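Local coordinates for protein ecto-NAD+ glycohydrolase (CD38 molecule) (PDB 3GC6) that belongs to the ADP-ribosyl cyclase family as a bovine CD38 ectoenzyme, a disulfide-bonded protein with a helical part and a parallel beta-sheet part, at residues A[63-68]-A[146-151]. The protein carries 1 engineered substitution. Residues are numbered along the deposited sequence; the frame is centred on the assembly and turned at random.
Sequences ATKEDY and LSVFWE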
loop_
_atom_site.group_PDB
_atom_site.type_symbol
_atom_site.label_atom_id
_atom_site.label_comp_id
_atom_site.label_asym_id
_atom_site.label_seq_id
_atom_site.Cartn_x
_atom_site.Cartn_y
_atom_site.Cartn_z
ATOM N N ALA A 63 3.321 28.903 -11.064
ATOM C CA ALA A 63 2.876 27.520 -11.154
ATOM C C ALA A 63 2.094 27.297 -12.440
ATOM O O ALA A 63 1.285 28.139 -12.838
ATOM C CB ALA A 63 1.994 27.140 -9.954
ATOM N N THR A 64 2.336 26.161 -13.077
ATOM C CA THR A 64 1.488 25.726 -14.198
ATOM C C THR A 64 0.907 24.320 -13.949
ATOM O O THR A 64 1.439 23.551 -13.163
ATOM C CB THR A 64 2.285 25.691 -15.517
ATOM O OG1 THR A 64 3.304 24.696 -15.383
ATOM C CG2 THR A 64 2.936 27.064 -15.826
ATOM N N LYS A 65 -0.204 23.991 -14.621
ATOM C CA LYS A 65 -0.778 22.650 -14.524
ATOM C C LYS A 65 0.262 21.566 -14.817
ATOM O O LYS A 65 0.301 20.528 -14.140
ATOM C CB LYS A 65 -1.954 22.542 -15.512
ATOM C CG LYS A 65 -3.069 23.506 -15.139
ATOM C CD LYS A 65 -4.375 23.108 -15.772
ATOM C CE LYS A 65 -4.372 23.382 -17.240
ATOM N NZ LYS A 65 -5.780 23.590 -17.744
ATOM N N GLU A 66 1.116 21.836 -15.804
ATOM C CA GLU A 66 2.104 20.852 -16.259
ATOM C C GLU A 66 3.119 20.510 -15.156
ATOM O O GLU A 66 3.688 19.419 -15.144
ATOM C CB GLU A 66 2.837 21.351 -17.518
ATOM C CG GLU A 66 1.939 21.526 -18.761
ATOM C CD GLU A 66 0.950 22.685 -18.673
ATOM O OE1 GLU A 66 1.294 23.767 -18.129
ATOM O OE2 GLU A 66 -0.196 22.504 -19.163
ATOM N N ASP A 67 3.372 21.447 -14.239
ATOM C CA ASP A 67 4.247 21.153 -13.101
ATOM C C ASP A 67 3.771 19.934 -12.281
ATOM O O ASP A 67 4.559 19.292 -11.582
ATOM C CB ASP A 67 4.373 22.362 -12.172
ATOM C CG ASP A 67 5.183 23.504 -12.800
ATOM O OD1 ASP A 67 6.047 23.218 -13.646
ATOM O OD2 ASP A 67 4.942 24.659 -12.429
ATOM N N TYR A 68 2.471 19.629 -12.357
ATOM C CA TYR A 68 1.909 18.542 -11.539
ATOM C C TYR A 68 1.646 17.261 -12.352
ATOM O O TYR A 68 1.167 16.251 -11.810
ATOM C CB TYR A 68 0.616 19.011 -10.885
ATOM C CG TYR A 68 0.824 19.929 -9.697
ATOM C CD1 TYR A 68 1.410 19.443 -8.509
ATOM C CD2 TYR A 68 0.426 21.278 -9.746
ATOM C CE1 TYR A 68 1.589 20.269 -7.399
ATOM C CE2 TYR A 68 0.609 22.112 -8.626
ATOM C CZ TYR A 68 1.177 21.606 -7.467
ATOM O OH TYR A 68 1.323 22.417 -6.360
ATOM N N LEU A 146 -0.511 26.111 -4.711
ATOM C CA LEU A 146 -1.661 25.534 -3.991
ATOM C C LEU A 146 -2.920 25.597 -4.861
ATOM O O LEU A 146 -3.594 24.593 -5.092
ATOM C CB LEU A 146 -1.842 26.235 -2.635
ATOM C CG LEU A 146 -3.114 25.911 -1.851
ATOM C CD1 LEU A 146 -3.191 24.447 -1.603
ATOM C CD2 LEU A 146 -3.120 26.711 -0.517
ATOM N N SER A 147 -3.217 26.780 -5.396
ATOM C CA SER A 147 -4.394 26.962 -6.248
ATOM C C SER A 147 -4.322 26.110 -7.515
ATOM O O SER A 147 -5.311 25.447 -7.900
ATOM C CB SER A 147 -4.523 28.457 -6.630
ATOM O OG SER A 147 -4.732 29.240 -5.468
ATOM N N VAL A 148 -3.153 26.111 -8.170
ATOM C CA VAL A 148 -2.988 25.347 -9.398
ATOM C C VAL A 148 -3.132 23.831 -9.152
ATOM O O VAL A 148 -3.728 23.103 -9.958
ATOM C CB VAL A 148 -1.690 25.734 -10.129
ATOM C CG1 VAL A 148 -1.426 24.769 -11.259
ATOM C CG2 VAL A 148 -1.843 27.169 -10.629
ATOM N N PHE A 149 -2.636 23.342 -8.020
ATOM C CA PHE A 149 -2.811 21.925 -7.673
ATOM C C PHE A 149 -4.306 21.575 -7.686
ATOM O O PHE A 149 -4.739 20.591 -8.311
ATOM C CB PHE A 149 -2.256 21.652 -6.274
ATOM C CG PHE A 149 -2.607 20.295 -5.754
ATOM C CD1 PHE A 149 -1.852 19.169 -6.114
ATOM C CD2 PHE A 149 -3.700 20.135 -4.921
ATOM C CE1 PHE A 149 -2.202 17.862 -5.603
ATOM C CE2 PHE A 149 -4.050 18.861 -4.427
ATOM C CZ PHE A 149 -3.294 17.746 -4.767
ATOM N N TRP A 150 -5.109 22.361 -6.972
ATOM C CA TRP A 150 -6.531 21.977 -6.860
ATOM C C TRP A 150 -7.231 22.140 -8.217
ATOM O O TRP A 150 -8.180 21.416 -8.515
ATOM C CB TRP A 150 -7.209 22.785 -5.751
ATOM C CG TRP A 150 -6.767 22.312 -4.411
ATOM C CD1 TRP A 150 -5.957 22.978 -3.535
ATOM C CD2 TRP A 150 -7.106 21.070 -3.777
ATOM N NE1 TRP A 150 -5.750 22.220 -2.390
ATOM C CE2 TRP A 150 -6.446 21.032 -2.530
ATOM C CE3 TRP A 150 -7.871 19.960 -4.160
ATOM C CZ2 TRP A 150 -6.577 19.934 -1.642
ATOM C CZ3 TRP A 150 -7.983 18.879 -3.302
ATOM C CH2 TRP A 150 -7.342 18.862 -2.051
ATOM N N GLU A 151 -6.774 23.103 -9.014
ATOM C CA GLU A 151 -7.356 23.307 -10.344
ATOM C C GLU A 151 -7.067 22.081 -11.211
ATOM O O GLU A 151 -7.990 21.526 -11.839
ATOM C CB GLU A 151 -6.805 24.620 -10.942
ATOM C CG GLU A 151 -6.770 24.808 -12.431
ATOM C CD GLU A 151 -5.756 25.928 -12.770
ATOM O OE1 GLU A 151 -5.825 27.000 -12.120
ATOM O OE2 GLU A 151 -4.864 25.732 -13.615
#
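The edge of Phe149 meets the face of Tyr68, whose ring also lies against the start of the Phe149 side chain. CD1 of Phe149 sits 3.8 Å above the tyrosine plane, displaced toward the rim. The ring planes stand at 72° to each other. Their centroids are 5.5 Å apart. Nearer the helix backbone, Tyr68 CZ rests 3.6 Å from Phe149 CB, while CE2 comes within 3.5 Å of the Phe149 N. With CG opposite the backbone N (chi1 170°), Phe149 sets its CD1 edge over the Tyr68 face; its ring also makes an edge-to-face pair with Trp120. The Tyr68 hydroxyl is tied to Tyr145 O at the start of the same helix, 145-159, and to Trp120 NE1, which fixes the far end of the ring.

Beside the tyrosine, Val148 wedges its two methyls into the bend that leads into the 3-10 turn 65-68. CG2 lies 3.9 Å from Ala63 CB, and CG1, trans to the backbone N at chi1 170°, presses on the peptide of Thr64, 3.6 Å from its C. That bend is braced from within: Thr64 N donates a nearly straight bond of 3.1 Å to Asp67 OD2, approaching from above the carboxylate plane. The same OD2 also shares a hydrogen bond with Tyr145 OH.

About one turn along the helix from Val148, Lys65 and Glu151 cross at about a right angle. Glu151 OE2 meets the lysine's methylene CG at 3.2 Å, whereas NZ, at the end of a chain bent at chi3, forms its salt bridge with Glu155. The segments are thus joined by aromatic and aliphatic packing, with the one charged pair of the contact, Lys65 and Glu151, meeting without a salt bridge of their own; Glu151, near NZ but not touching it, probably adds to the negative field that supports the lysine's charge.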